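Local coordinates for RegF protein (Neisseria gonorrhoeae, PDB 4HOJ) that binds glutathione and calcium and, as a glutathione transferase homologue of the SspA type, probably acts in the response to starvation, at residues Glu70-Asp73 with Glu74-His78. Sequence-based numbering, arbitrary orientation. Where two conformers were deposited one is given.
Sequences EYID and ERFPH
The carbonyl oxygen Y71 O takes the N-H of R75 at 2.8 Å, and the N-H of E74 also reaches it through a weak bond. This is the last turn of helix 65-75, in the thioredoxin-like N-terminal domain of the glutathione transferase fold. E74 N bonds more favourably to E70 O, and F76 N closes the turn on I72 O at 3.0 Å. F76 is the first residue to leave helical geometry. Beyond it, P77 CA makes a C-H...O contact with D73 O at 3.6 Å. A water donates to both D73 O and P77 O, bridging the helix end to the following loop.

Side chains one turn apart also meet. R75 CB makes a CH-pi contact over one face of the Y71 ring, 4.1 Å from its centroid. The R75 chain bends at chi2 (81°), which brings CD within 3.3 Å of Y71 OH. That hydroxyl lies at the edge of the guanidinium, whose plane stands 82° from the ring. E57 bonds to Y71 OH and forms a salt bridge with R75 NH2, linking both to strand 54-57. E74 OE1 and OE2 form salt bridges with R89 NE and R93 NH2 of the second subunit, respectively. I72, which packs on V21 and L22 of helix 13-25, brings CG2 obliquely to the F76 ring, 4.0 Å from CD2.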
ATOM      1  N   GLU A  70       6.035   8.257  -3.490  0.51 10.29           N
ATOM      2  CA  GLU A  70       4.852   9.146  -3.536  0.51 10.52           C
ATOM      3  C   GLU A  70       5.155  10.490  -2.974  0.51 10.92           C
ATOM      4  O   GLU A  70       4.778  11.512  -3.550  0.51 13.10           O
ATOM      5  CB  GLU A  70       3.676   8.577  -2.746  0.51 12.32           C
ATOM      6  CG  GLU A  70       3.026   7.391  -3.412  0.51 12.78           C
ATOM      7  CD  GLU A  70       1.889   7.734  -4.344  0.51 14.25           C
ATOM      8  OE1 GLU A  70       1.683   8.934  -4.661  0.51 16.03           O
ATOM      9  OE2 GLU A  70       1.195   6.777  -4.765  0.51 19.17           O
ATOM     10  N   TYR A  71       5.797  10.496  -1.813  1.00 11.00           N
ATOM     11  CA  TYR A  71       6.175  11.754  -1.193  1.00 13.81           C
ATOM     12  C   TYR A  71       7.062  12.561  -2.125  1.00 11.18           C
ATOM     13  O   TYR A  71       6.785  13.730  -2.377  1.00 14.14           O
ATOM     14  CB  TYR A  71       6.852  11.512   0.179  1.00 11.60           C
ATOM     15  CG  TYR A  71       7.422  12.769   0.744  1.00 12.62           C
ATOM     16  CD1 TYR A  71       6.605  13.738   1.301  1.00 15.11           C
ATOM     17  CD2 TYR A  71       8.787  12.983   0.736  1.00 14.03           C
ATOM     18  CE1 TYR A  71       7.142  14.901   1.834  1.00 16.63           C
ATOM     19  CE2 TYR A  71       9.342  14.153   1.253  1.00 17.67           C
ATOM     20  CZ  TYR A  71       8.523  15.101   1.792  1.00 18.12           C
ATOM     21  OH  TYR A  71       9.057  16.240   2.338  1.00 21.04           O
ATOM     22  N   ILE A  72       8.112  11.948  -2.659  1.00 12.40           N
ATOM     23  CA  ILE A  72       9.024  12.691  -3.504  1.00 15.34           C
ATOM     24  C   ILE A  72       8.261  13.297  -4.705  1.00 13.45           C
ATOM     25  O   ILE A  72       8.502  14.442  -5.098  1.00 14.34           O
ATOM     26  CB  ILE A  72      10.198  11.824  -3.932  1.00 11.45           C
ATOM     27  CG1 ILE A  72      11.054  11.488  -2.726  1.00 12.20           C
ATOM     28  CG2 ILE A  72      11.058  12.618  -4.955  1.00 14.45           C
ATOM     29  CD1 ILE A  72      12.021  10.342  -3.019  1.00 12.63           C
ATOM     30  N   ASP A  73       7.349  12.506  -5.275  1.00 12.47           N
ATOM     31  CA  ASP A  73       6.620  12.973  -6.438  1.00 15.08           C
ATOM     32  C   ASP A  73       5.767  14.191  -6.105  1.00 15.84           C
ATOM     33  O   ASP A  73       5.586  15.077  -6.952  1.00 17.82           O
ATOM     34  CB  ASP A  73       5.729  11.853  -6.988  1.00 13.24           C
ATOM     35  CG  ASP A  73       5.259  12.117  -8.389  1.00 17.28           C
ATOM     36  OD1 ASP A  73       6.056  12.664  -9.205  1.00 16.57           O
ATOM     37  OD2 ASP A  73       4.098  11.800  -8.714  1.00 20.75           O
ATOM     38  N   GLU A  74       5.214  14.231  -4.889  1.00 14.69           N
ATOM     39  CA  GLU A  74       4.369  15.337  -4.492  1.00 16.66           C
ATOM     40  C   GLU A  74       5.217  16.522  -4.041  1.00 18.48           C
ATOM     41  O   GLU A  74       4.837  17.691  -4.259  1.00 21.78           O
ATOM     42  CB  GLU A  74       3.328  14.911  -3.427  1.00 17.29           C
ATOM     43  CG  GLU A  74       2.293  13.922  -3.987  1.00 18.96           C
ATOM     44  CD  GLU A  74       1.130  13.656  -3.048  1.00 23.08           C
ATOM     45  OE1 GLU A  74       1.234  14.048  -1.858  1.00 19.63           O
ATOM     46  OE2 GLU A  74       0.126  13.051  -3.517  1.00 22.78           O
ATOM     47  N   ARG A  75       6.375  16.253  -3.450  1.00 20.45           N
ATOM     48  CA  ARG A  75       7.226  17.267  -2.855  1.00 24.10           C
ATOM     49  C   ARG A  75       7.981  18.085  -3.928  1.00 27.78           C
ATOM     50  O   ARG A  75       8.228  19.295  -3.765  1.00 26.62           O
ATOM     51  CB  ARG A  75       8.190  16.565  -1.908  1.00 29.62           C
ATOM     52  CG  ARG A  75       9.295  17.389  -1.384  1.00 33.92           C
ATOM     53  CD  ARG A  75       8.837  18.239  -0.230  1.00 33.30           C
ATOM     54  NE  ARG A  75      10.014  18.903   0.292  1.00 39.50           N
ATOM     55  CZ  ARG A  75      10.633  19.919  -0.305  1.00 45.22           C
ATOM     56  NH1 ARG A  75      10.158  20.425  -1.440  1.00 46.40           N
ATOM     57  NH2 ARG A  75      11.719  20.445   0.247  1.00 42.85           N
ATOM     58  N   PHE A  76       8.354  17.420  -5.017  1.00 28.32           N
ATOM     59  CA  PHE A  76       9.037  18.047  -6.155  1.00 27.86           C
ATOM     60  C   PHE A  76       8.159  17.767  -7.362  1.00 27.45           C
ATOM     61  O   PHE A  76       8.340  16.743  -8.032  1.00 26.74           O
ATOM     62  CB  PHE A  76      10.398  17.395  -6.386  1.00 27.30           C
ATOM     63  CG  PHE A  76      11.375  17.552  -5.250  1.00 37.93           C
ATOM     64  CD1 PHE A  76      11.539  18.767  -4.606  1.00 36.76           C
ATOM     65  CD2 PHE A  76      12.167  16.481  -4.864  1.00 41.23           C
ATOM     66  CE1 PHE A  76      12.445  18.896  -3.575  1.00 36.05           C
ATOM     67  CE2 PHE A  76      13.087  16.609  -3.833  1.00 39.42           C
ATOM     68  CZ  PHE A  76      13.221  17.827  -3.193  1.00 35.63           C
ATOM     69  N   PRO A  77       7.146  18.625  -7.596  1.00 28.21           N
ATOM     70  CA  PRO A  77       6.072  18.282  -8.516  1.00 29.87           C
ATOM     71  C   PRO A  77       6.560  17.973  -9.915  1.00 27.81           C
ATOM     72  O   PRO A  77       6.055  17.054 -10.555  1.00 27.46           O
ATOM     73  CB  PRO A  77       5.215  19.552  -8.524  1.00 34.56           C
ATOM     74  CG  PRO A  77       5.452  20.156  -7.192  1.00 40.56           C
ATOM     75  CD  PRO A  77       6.884  19.883  -6.884  1.00 31.46           C
ATOM     76  N   HIS A  78       7.535  18.733 -10.381  1.00 30.30           N
ATOM     77  CA  HIS A  78       7.916  18.669 -11.774  1.00 30.50           C
ATOM     78  C   HIS A  78       9.294  18.080 -11.904  1.00 27.66           C
ATOM     79  O   HIS A  78      10.199  18.473 -11.159  1.00 32.59           O
ATOM     80  CB  HIS A  78       7.849  20.072 -12.376  1.00 30.09           C
ATOM     81  CG  HIS A  78       6.466  20.634 -12.350  1.00 31.47           C
ATOM     82  ND1 HIS A  78       5.454  20.111 -13.128  1.00 35.54           N
ATOM     83  CD2 HIS A  78       5.901  21.609 -11.600  1.00 37.95           C
ATOM     84  CE1 HIS A  78       4.329  20.759 -12.878  1.00 42.62           C
ATOM     85  NE2 HIS A  78       4.573  21.676 -11.957  1.00 48.54           N
TER
HETATM   86  O   HOH W   1      -0.018  11.329  -5.337  1.00 35.08           O
HETATM   87  O   HOH W   2       4.155  15.719  -9.174  1.00 27.05           O